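Peptidase S8 and S53, subtilisin, kexin, sedolisin (Mycobacterium smegmatis, PDB 4KG7) probably cleaves peptide bonds as a subtilisin-type serine endopeptidase (a mycosin, MycP3) working with the ESX-3 type VII secretion system. Local coordinates at residues Val71-Val76 with Asn177-Thr182; Ala109-Gly114 with Ala321-Ser326; Val259-Ala264 with Gly278-Ile283. One frame throughout, in Å; residues are numbered along the deposited sequence.

Contact 1: residues Val71-Val76 with Asn177-Thr182; sequences VIDTGV and NISLVT
Ile-72 and Asn-177 make the one direct hydrogen bond between residues 71-76 and 177-182, which lie on neighbouring parallel strands: Ile-72 N lies 3.1 Å from Asn-177 O, and the C=O···N angle of 172° puts the donor almost straight off the end of the carbonyl. One residue further on the strands part, and two waters fill the widening gap. The first receives Ser-179 N at 2.9 Å and has both Ile-72 O and the Asp-73 carboxylate oxygen OD2 within hydrogen-bonding distance. The second gives a proton to Ile-72 O at 2.6 Å and takes one from Leu-180 N. Ile-72 O thus faces both waters, though the first has more acceptors around it than protons to give.

The Asp-73 side chain works at this fork. Its OD2 comes up against Ser-179 CB at 3.5 Å, while Leu-180 crosses it obliquely, CD1 resting on Asp-73 CA at 3.9 Å and CD2 near OD1. Leu-180 CG, anti to its own carbonyl carbon (chi1 -59°), carries both methyls over to that side. OD1 also accepts Thr-74 N at 2.7 Å through its anti lone pair, which ties the carboxylate to the backbone just after it and limits its rotation.

Further out, OD1 takes a hydrogen bond from His-104 ND1, and Thr-74 OG1 is held by Asp-100 and Gly-105 N. Ser-179 OG bonds to Ser-319 O, linking the loop just after strand 175-178 to the predicted nucleophile. On the other side of the sheet, Ile-72 packs on helix 150-170. An aspartate at the C-terminal end of a central parallel strand, turned toward a histidine, is the acid corner of the subtilisin catalytic triad; Asp-73 is predicted to fill that role here.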
loop_
_atom_site.group_PDB
_atom_site.type_symbol
_atom_site.label_atom_id
_atom_site.label_comp_id
_atom_site.label_asym_id
_atom_site.label_seq_id
_atom_site.Cartn_x
_atom_site.Cartn_y
_atom_site.Cartn_z
ATOM N N VAL A 71 -8.068 -1.662 3.166
ATOM C CA VAL A 71 -6.825 -1.078 3.665
ATOM C C VAL A 71 -6.293 -2.079 4.692
ATOM O O VAL A 71 -6.832 -2.192 5.795
ATOM C CB VAL A 71 -7.126 0.311 4.272
ATOM C CG1 VAL A 71 -5.872 0.908 4.903
ATOM C CG2 VAL A 71 -7.675 1.239 3.209
ATOM N N ILE A 72 -5.288 -2.840 4.275
ATOM C CA ILE A 72 -4.629 -3.833 5.110
ATOM C C ILE A 72 -3.451 -3.109 5.712
ATOM O O ILE A 72 -2.501 -2.836 5.028
ATOM C CB ILE A 72 -4.234 -5.060 4.276
ATOM C CG1 ILE A 72 -5.494 -5.702 3.666
ATOM C CG2 ILE A 72 -3.439 -6.024 5.121
ATOM C CD1 ILE A 72 -5.194 -6.972 2.887
ATOM N N ASP A 73 -3.556 -2.713 6.986
ATOM C CA ASP A 73 -2.614 -1.726 7.521
ATOM C C ASP A 73 -2.637 -1.756 9.045
ATOM O O ASP A 73 -2.875 -2.797 9.647
ATOM C CB ASP A 73 -2.954 -0.352 6.943
ATOM C CG ASP A 73 -1.748 0.531 6.745
ATOM O OD1 ASP A 73 -1.198 0.969 7.759
ATOM O OD2 ASP A 73 -1.348 0.837 5.583
ATOM N N THR A 74 -2.336 -0.620 9.665
ATOM C CA THR A 74 -2.273 -0.502 11.118
ATOM C C THR A 74 -3.636 -0.120 11.755
ATOM O O THR A 74 -3.677 0.320 12.909
ATOM C CB THR A 74 -1.243 0.559 11.561
ATOM O OG1 THR A 74 -1.704 1.873 11.209
ATOM C CG2 THR A 74 0.163 0.315 10.974
ATOM N N GLY A 75 -4.745 -0.310 11.026
ATOM C CA GLY A 75 -6.039 0.184 11.481
ATOM C C GLY A 75 -6.301 1.566 10.921
ATOM O O GLY A 75 -5.361 2.282 10.497
ATOM N N VAL A 76 -7.573 1.954 10.945
ATOM C CA VAL A 76 -8.008 3.241 10.429
ATOM C C VAL A 76 -8.912 3.865 11.461
ATOM O O VAL A 76 -9.923 3.275 11.843
ATOM C CB VAL A 76 -8.772 3.115 9.095
ATOM C CG1 VAL A 76 -9.309 4.468 8.615
ATOM C CG2 VAL A 76 -7.897 2.513 8.021
ATOM N N ASN A 177 -5.314 -2.664 -0.802
ATOM C CA ASN A 177 -4.147 -1.825 -0.598
ATOM C C ASN A 177 -3.269 -2.357 0.527
ATOM O O ASN A 177 -3.748 -2.546 1.657
ATOM C CB ASN A 177 -4.576 -0.390 -0.284
ATOM C CG ASN A 177 -3.394 0.547 -0.217
ATOM O OD1 ASN A 177 -2.957 1.105 -1.215
ATOM N ND2 ASN A 177 -2.838 0.694 0.958
ATOM N N ILE A 178 -1.991 -2.569 0.213
ATOM C CA ILE A 178 -1.021 -3.098 1.155
ATOM C C ILE A 178 0.157 -2.124 1.187
ATOM O O ILE A 178 1.141 -2.268 0.464
ATOM C CB ILE A 178 -0.583 -4.532 0.782
ATOM C CG1 ILE A 178 -1.788 -5.449 0.549
ATOM C CG2 ILE A 178 0.363 -5.118 1.820
ATOM C CD1 ILE A 178 -1.476 -6.786 -0.087
ATOM N N SER A 179 0.039 -1.105 2.052
ATOM C CA SER A 179 1.064 -0.076 2.143
ATOM C C SER A 179 2.233 -0.424 3.067
ATOM O O SER A 179 3.290 0.241 3.015
ATOM C CB SER A 179 0.441 1.245 2.568
ATOM O OG SER A 179 -0.256 1.850 1.503
ATOM N N LEU A 180 2.050 -1.418 3.925
ATOM C CA LEU A 180 3.131 -1.949 4.741
ATOM C C LEU A 180 4.006 -2.889 3.925
ATOM O O LEU A 180 3.529 -3.546 2.994
ATOM C CB LEU A 180 2.569 -2.669 5.964
ATOM C CG LEU A 180 1.677 -1.846 6.920
ATOM C CD1 LEU A 180 1.084 -2.711 8.029
ATOM C CD2 LEU A 180 2.465 -0.662 7.429
ATOM N N VAL A 181 5.280 -2.944 4.287
ATOM C CA VAL A 181 6.300 -3.711 3.569
ATOM C C VAL A 181 7.095 -4.541 4.567
ATOM O O VAL A 181 7.479 -4.049 5.638
ATOM C CB VAL A 181 7.308 -2.755 2.880
ATOM C CG1 VAL A 181 8.431 -3.494 2.173
ATOM C CG2 VAL A 181 6.588 -1.845 1.904
ATOM N N THR A 182 7.380 -5.780 4.196
ATOM C CA THR A 182 8.353 -6.614 4.868
ATOM C C THR A 182 9.433 -7.007 3.869
ATOM O O THR A 182 9.114 -7.386 2.743
ATOM C CB THR A 182 7.690 -7.884 5.437
ATOM O OG1 THR A 182 6.665 -7.477 6.355
ATOM C CG2 THR A 182 8.707 -8.799 6.118
HETATM O O HOH W 1 -2.363 -0.549 3.537
HETATM O O HOH W 2 0.001 -3.150 4.472
#

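Contact 2: residues Ala109-Gly114 with Ala321-Ser326; sequences AGLIAG and AAAYVS
Over one face of the Tyr-324 ring sits Leu-111 CD1, 4.2 Å above the plane and displaced toward the rim near CE2. The other methyl, CD2, lies above the same face by CZ and CE1, 3.7 Å from Tyr-324 OH, so the leucine fork covers the phenolic end of the ring. Tyr-324 leaves its helix pointing away from helix 104-113 and returns through the length of its ring; Val-124 and Ile-290, both in loops, also touch it.

Leu-111 itself starts toward the other helix, and its backbone position alone brings CB to 4.0 Å from Ala-323 CB. With CG anti to the carbonyl carbon (chi1 -70°), the two methyls are carried on to the tyrosine. The alanine methyl is the centre of the interface: Ile-112 CG1 approaches it at 3.9 Å from the next position along. The same CG1 lies 3.4 Å from Ala-323 O. Ile-112 CD1 then runs on to Ser-326 CB at 4.1 Å, extending the contact further down the second helix.

The partners are the two helices of the subtilisin fold that carry predicted triad residues in their first turns, His-104 on helix 104-113 and Ser-319 on helix 318-335. Their axes come within 7.9 Å at this point and run in roughly the same direction, 28° apart. Ile-112 CA is 5.6 Å from Ala-323 CA, consistent with the small alanine side chain between the backbones.

No hydrogen bond joins the segments, and all the residues that meet are buried. Toward the central sheet, Ile-112 also packs on Leu-130 of strand 129-134, Ser-326 lies against Val-211 of strand 209-213, and the Ser-326 hydroxyl is probably hydrogen-bonded to the side-chain amide of Asn-177 on strand 175-178.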
loop_
_atom_site.group_PDB
_atom_site.type_symbol
_atom_site.label_atom_id
_atom_site.label_comp_id
_atom_site.label_asym_id
_atom_site.label_seq_id
_atom_site.Cartn_x
_atom_site.Cartn_y
_atom_site.Cartn_z
ATOM N N ALA A 109 -5.622 5.521 4.416
ATOM C CA ALA A 109 -7.057 5.567 4.134
ATOM C C ALA A 109 -7.463 6.960 3.636
ATOM O O ALA A 109 -8.261 7.116 2.707
ATOM C CB ALA A 109 -7.832 5.188 5.394
ATOM N N GLY A 110 -6.919 7.998 4.264
ATOM C CA GLY A 110 -7.245 9.347 3.875
ATOM C C GLY A 110 -6.876 9.665 2.442
ATOM O O GLY A 110 -7.632 10.305 1.704
ATOM N N LEU A 111 -5.705 9.207 2.007
ATOM C CA LEU A 111 -5.288 9.455 0.635
ATOM C C LEU A 111 -6.208 8.761 -0.356
ATOM O O LEU A 111 -6.456 9.268 -1.445
ATOM C CB LEU A 111 -3.841 9.026 0.401
ATOM C CG LEU A 111 -2.779 9.880 1.083
ATOM C CD1 LEU A 111 -1.424 9.248 0.780
ATOM C CD2 LEU A 111 -2.815 11.318 0.624
ATOM N N ILE A 112 -6.669 7.558 0.004
ATOM C CA ILE A 112 -7.497 6.737 -0.870
ATOM C C ILE A 112 -8.893 7.334 -1.013
ATOM O O ILE A 112 -9.365 7.505 -2.113
ATOM C CB ILE A 112 -7.580 5.276 -0.392
ATOM C CG1 ILE A 112 -6.183 4.662 -0.430
ATOM C CG2 ILE A 112 -8.582 4.489 -1.263
ATOM C CD1 ILE A 112 -6.092 3.295 0.213
ATOM N N ALA A 113 -9.544 7.645 0.106
ATOM C CA ALA A 113 -10.968 7.999 0.065
ATOM C C ALA A 113 -11.362 8.940 1.190
ATOM O O ALA A 113 -12.543 9.034 1.539
ATOM C CB ALA A 113 -11.803 6.744 0.126
ATOM N N GLY A 114 -10.420 9.739 1.688
ATOM C CA GLY A 114 -10.778 10.837 2.586
ATOM C C GLY A 114 -11.722 11.844 1.914
ATOM O O GLY A 114 -11.722 11.998 0.701
ATOM N N ALA A 321 2.509 6.366 -1.753
ATOM C CA ALA A 321 2.465 6.180 -3.200
ATOM C C ALA A 321 1.461 5.069 -3.521
ATOM O O ALA A 321 0.621 5.196 -4.415
ATOM C CB ALA A 321 3.859 5.820 -3.713
ATOM N N ALA A 322 1.578 3.940 -2.824
ATOM C CA ALA A 322 0.629 2.828 -3.035
ATOM C C ALA A 322 -0.804 3.278 -2.815
ATOM O O ALA A 322 -1.699 2.953 -3.589
ATOM C CB ALA A 322 0.964 1.663 -2.111
ATOM N N ALA A 323 -1.011 4.056 -1.752
ATOM C CA ALA A 323 -2.350 4.522 -1.440
ATOM C C ALA A 323 -2.929 5.321 -2.590
ATOM O O ALA A 323 -4.073 5.122 -2.995
ATOM C CB ALA A 323 -2.332 5.345 -0.174
ATOM N N TYR A 324 -2.134 6.222 -3.142
ATOM C CA TYR A 324 -2.591 6.985 -4.318
ATOM C C TYR A 324 -2.992 6.052 -5.446
ATOM O O TYR A 324 -4.028 6.270 -6.075
ATOM C CB TYR A 324 -1.490 7.937 -4.789
ATOM C CG TYR A 324 -1.412 9.245 -4.040
ATOM C CD1 TYR A 324 -2.520 10.105 -3.992
ATOM C CD2 TYR A 324 -0.201 9.717 -3.508
ATOM C CE1 TYR A 324 -2.471 11.318 -3.352
ATOM C CE2 TYR A 324 -0.146 10.933 -2.865
ATOM C CZ TYR A 324 -1.266 11.753 -2.818
ATOM O OH TYR A 324 -1.197 12.988 -2.219
ATOM N N VAL A 325 -2.167 5.054 -5.755
ATOM C CA VAL A 325 -2.493 4.146 -6.812
ATOM C C VAL A 325 -3.770 3.354 -6.550
ATOM O O VAL A 325 -4.565 3.160 -7.462
ATOM C CB VAL A 325 -1.311 3.226 -7.159
ATOM C CG1 VAL A 325 -1.711 2.158 -8.193
ATOM C CG2 VAL A 325 -0.162 4.056 -7.701
ATOM N N SER A 326 -3.962 2.883 -5.329
ATOM C CA SER A 326 -5.238 2.251 -4.965
ATOM C C SER A 326 -6.437 3.165 -5.209
ATOM O O SER A 326 -7.495 2.727 -5.680
ATOM C CB SER A 326 -5.200 1.784 -3.533
ATOM O OG SER A 326 -4.335 0.670 -3.433
#

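Contact 3: residues Val259-Ala264 with Gly278-Ile283; sequences VLSVGA and GPWVGI
Ile-283 has CG1 anti to the backbone N (chi1 -161°), which leaves CG2 between N and the carbonyl carbon and sets that methyl between Leu-260 CD1 and Val-262 CG2, 3.8 Å from each. Ser-261 points OG anti to its N (chi1 173°), toward the Trp-280 indole: OG stands at the ring's edge, near its plane, 3.5 Å from CD1. This is the end of the parallel sheet of the subtilisin fold, where strand 281-286 forms the outermost strand beside 259-265.

Val-262 and Ile-283 lie side by side on the face covered by helices 318-335 and 341-350, the first touching Ala-321 and Val-325, the second Leu-348. Leu-260 CD1, packed on Ile-283 CG2, also lies over Gly-282, where there is no side chain to meet it.

The pairing begins irregularly. Ser-261 O takes Gly-282 N at 2.9 Å and, weakly, Ile-283 N, so one carbonyl serves two successive amides as the incoming chain swings across at a steep angle. A water accepts Ser-261 N and lies within hydrogen-bonding distance of Trp-280 O. The Ser-261 hydroxyl is bonded to Ser-253, and the indole stacks edge-to-face with Trp-243. At the next pair, Ile-283 O accepts Gly-263 N at 2.9 Å in the plane of its carbonyl and also meets the Val-262 CA-H, with CA 3.4 Å away.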
loop_
_atom_site.group_PDB
_atom_site.type_symbol
_atom_site.label_atom_id
_atom_site.label_comp_id
_atom_site.label_asym_id
_atom_site.label_seq_id
_atom_site.Cartn_x
_atom_site.Cartn_y
_atom_site.Cartn_z
ATOM N N VAL A 259 0.274 -8.698 -7.847
ATOM C CA VAL A 259 0.431 -7.495 -7.061
ATOM C C VAL A 259 1.036 -6.405 -7.956
ATOM O O VAL A 259 1.962 -6.693 -8.730
ATOM C CB VAL A 259 1.390 -7.732 -5.889
ATOM C CG1 VAL A 259 1.677 -6.422 -5.147
ATOM C CG2 VAL A 259 0.851 -8.812 -4.938
ATOM N N LEU A 260 0.469 -5.203 -7.925
ATOM C CA LEU A 260 1.000 -4.029 -8.595
ATOM C C LEU A 260 1.829 -3.333 -7.540
ATOM O O LEU A 260 1.291 -2.791 -6.566
ATOM C CB LEU A 260 -0.109 -3.100 -9.099
ATOM C CG LEU A 260 0.331 -1.786 -9.755
ATOM C CD1 LEU A 260 1.344 -2.010 -10.885
ATOM C CD2 LEU A 260 -0.935 -1.078 -10.247
ATOM N N SER A 261 3.150 -3.370 -7.744
ATOM C CA SER A 261 4.123 -2.794 -6.820
ATOM C C SER A 261 4.440 -1.346 -7.195
ATOM O O SER A 261 4.769 -1.053 -8.346
ATOM C CB SER A 261 5.388 -3.663 -6.805
ATOM O OG SER A 261 6.437 -3.063 -6.043
ATOM N N VAL A 262 4.328 -0.461 -6.198
ATOM C CA VAL A 262 4.329 0.959 -6.394
ATOM C C VAL A 262 5.530 1.640 -5.750
ATOM O O VAL A 262 5.687 1.612 -4.524
ATOM C CB VAL A 262 3.054 1.578 -5.794
ATOM C CG1 VAL A 262 2.973 3.062 -6.070
ATOM C CG2 VAL A 262 1.822 0.902 -6.317
ATOM N N GLY A 263 6.361 2.258 -6.596
ATOM C CA GLY A 263 7.457 3.106 -6.125
ATOM C C GLY A 263 7.012 4.527 -5.867
ATOM O O GLY A 263 5.908 4.910 -6.217
ATOM N N ALA A 264 7.876 5.319 -5.211
ATOM C CA ALA A 264 7.599 6.716 -4.849
ATOM C C ALA A 264 8.325 7.672 -5.798
ATOM O O ALA A 264 9.465 7.433 -6.185
ATOM C CB ALA A 264 8.032 6.989 -3.440
ATOM N N GLY A 278 13.598 -2.660 -7.353
ATOM C CA GLY A 278 13.447 -4.095 -7.521
ATOM C C GLY A 278 12.822 -4.395 -8.869
ATOM O O GLY A 278 12.152 -3.529 -9.452
ATOM N N PRO A 279 12.961 -5.638 -9.336
ATOM C CA PRO A 279 12.490 -6.052 -10.680
ATOM C C PRO A 279 10.981 -6.189 -10.786
ATOM O O PRO A 279 10.470 -6.369 -11.887
ATOM C CB PRO A 279 13.164 -7.411 -10.873
ATOM C CG PRO A 279 13.285 -7.936 -9.495
ATOM C CD PRO A 279 13.653 -6.743 -8.647
ATOM N N TRP A 280 10.295 -6.066 -9.656
ATOM C CA TRP A 280 8.840 -6.188 -9.547
ATOM C C TRP A 280 8.109 -4.857 -9.665
ATOM O O TRP A 280 6.894 -4.843 -9.828
ATOM C CB TRP A 280 8.480 -6.873 -8.205
ATOM C CG TRP A 280 9.277 -6.347 -7.094
ATOM C CD1 TRP A 280 9.175 -5.120 -6.501
ATOM C CD2 TRP A 280 10.396 -7.000 -6.488
ATOM N NE1 TRP A 280 10.163 -4.978 -5.544
ATOM C CE2 TRP A 280 10.929 -6.116 -5.522
ATOM C CE3 TRP A 280 10.984 -8.246 -6.648
ATOM C CZ2 TRP A 280 12.020 -6.459 -4.718
ATOM C CZ3 TRP A 280 12.083 -8.573 -5.856
ATOM C CH2 TRP A 280 12.595 -7.684 -4.918
ATOM N N VAL A 281 8.830 -3.734 -9.548
ATOM C CA VAL A 281 8.173 -2.407 -9.478
ATOM C C VAL A 281 7.463 -2.133 -10.802
ATOM O O VAL A 281 8.064 -2.247 -11.880
ATOM C CB VAL A 281 9.125 -1.267 -9.122
ATOM C CG1 VAL A 281 8.348 0.043 -9.055
ATOM C CG2 VAL A 281 9.781 -1.547 -7.774
ATOM N N GLY A 282 6.169 -1.792 -10.718
ATOM C CA GLY A 282 5.319 -1.629 -11.894
ATOM C C GLY A 282 4.841 -0.222 -12.219
ATOM O O GLY A 282 4.491 0.085 -13.363
ATOM N N ILE A 283 4.857 0.660 -11.229
ATOM C CA ILE A 283 4.261 1.979 -11.399
ATOM C C ILE A 283 4.746 2.814 -10.226
ATOM O O ILE A 283 5.377 2.287 -9.300
ATOM C CB ILE A 283 2.711 1.859 -11.436
ATOM C CG1 ILE A 283 2.030 3.095 -12.073
ATOM C CG2 ILE A 283 2.170 1.566 -10.067
ATOM C CD1 ILE A 283 0.588 2.834 -12.427
HETATM O O HOH W 3 4.169 -4.354 -10.281
#

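Contacts 1 and 3 belong to the same seven-stranded parallel sheet, about 16 Å apart centre to centre: contact 1 joins the middle strands 68-73 and 175-178, contact 3 the last pair. Contact 2 lies in the helical layer on one face of that sheet, and it touches both, through the side chain of Asn-177, close to Ser-326, and through Val-262 CG1 with Ala-321 and Val-325. Along the chain, contacts 1 and 2 interleave, while contact 3 falls wholly between the segments of contact 2. Contact 1 holds Asp-73, and the helices of contact 2 carry His-104 and Ser-319, so the predicted triad is assembled from both.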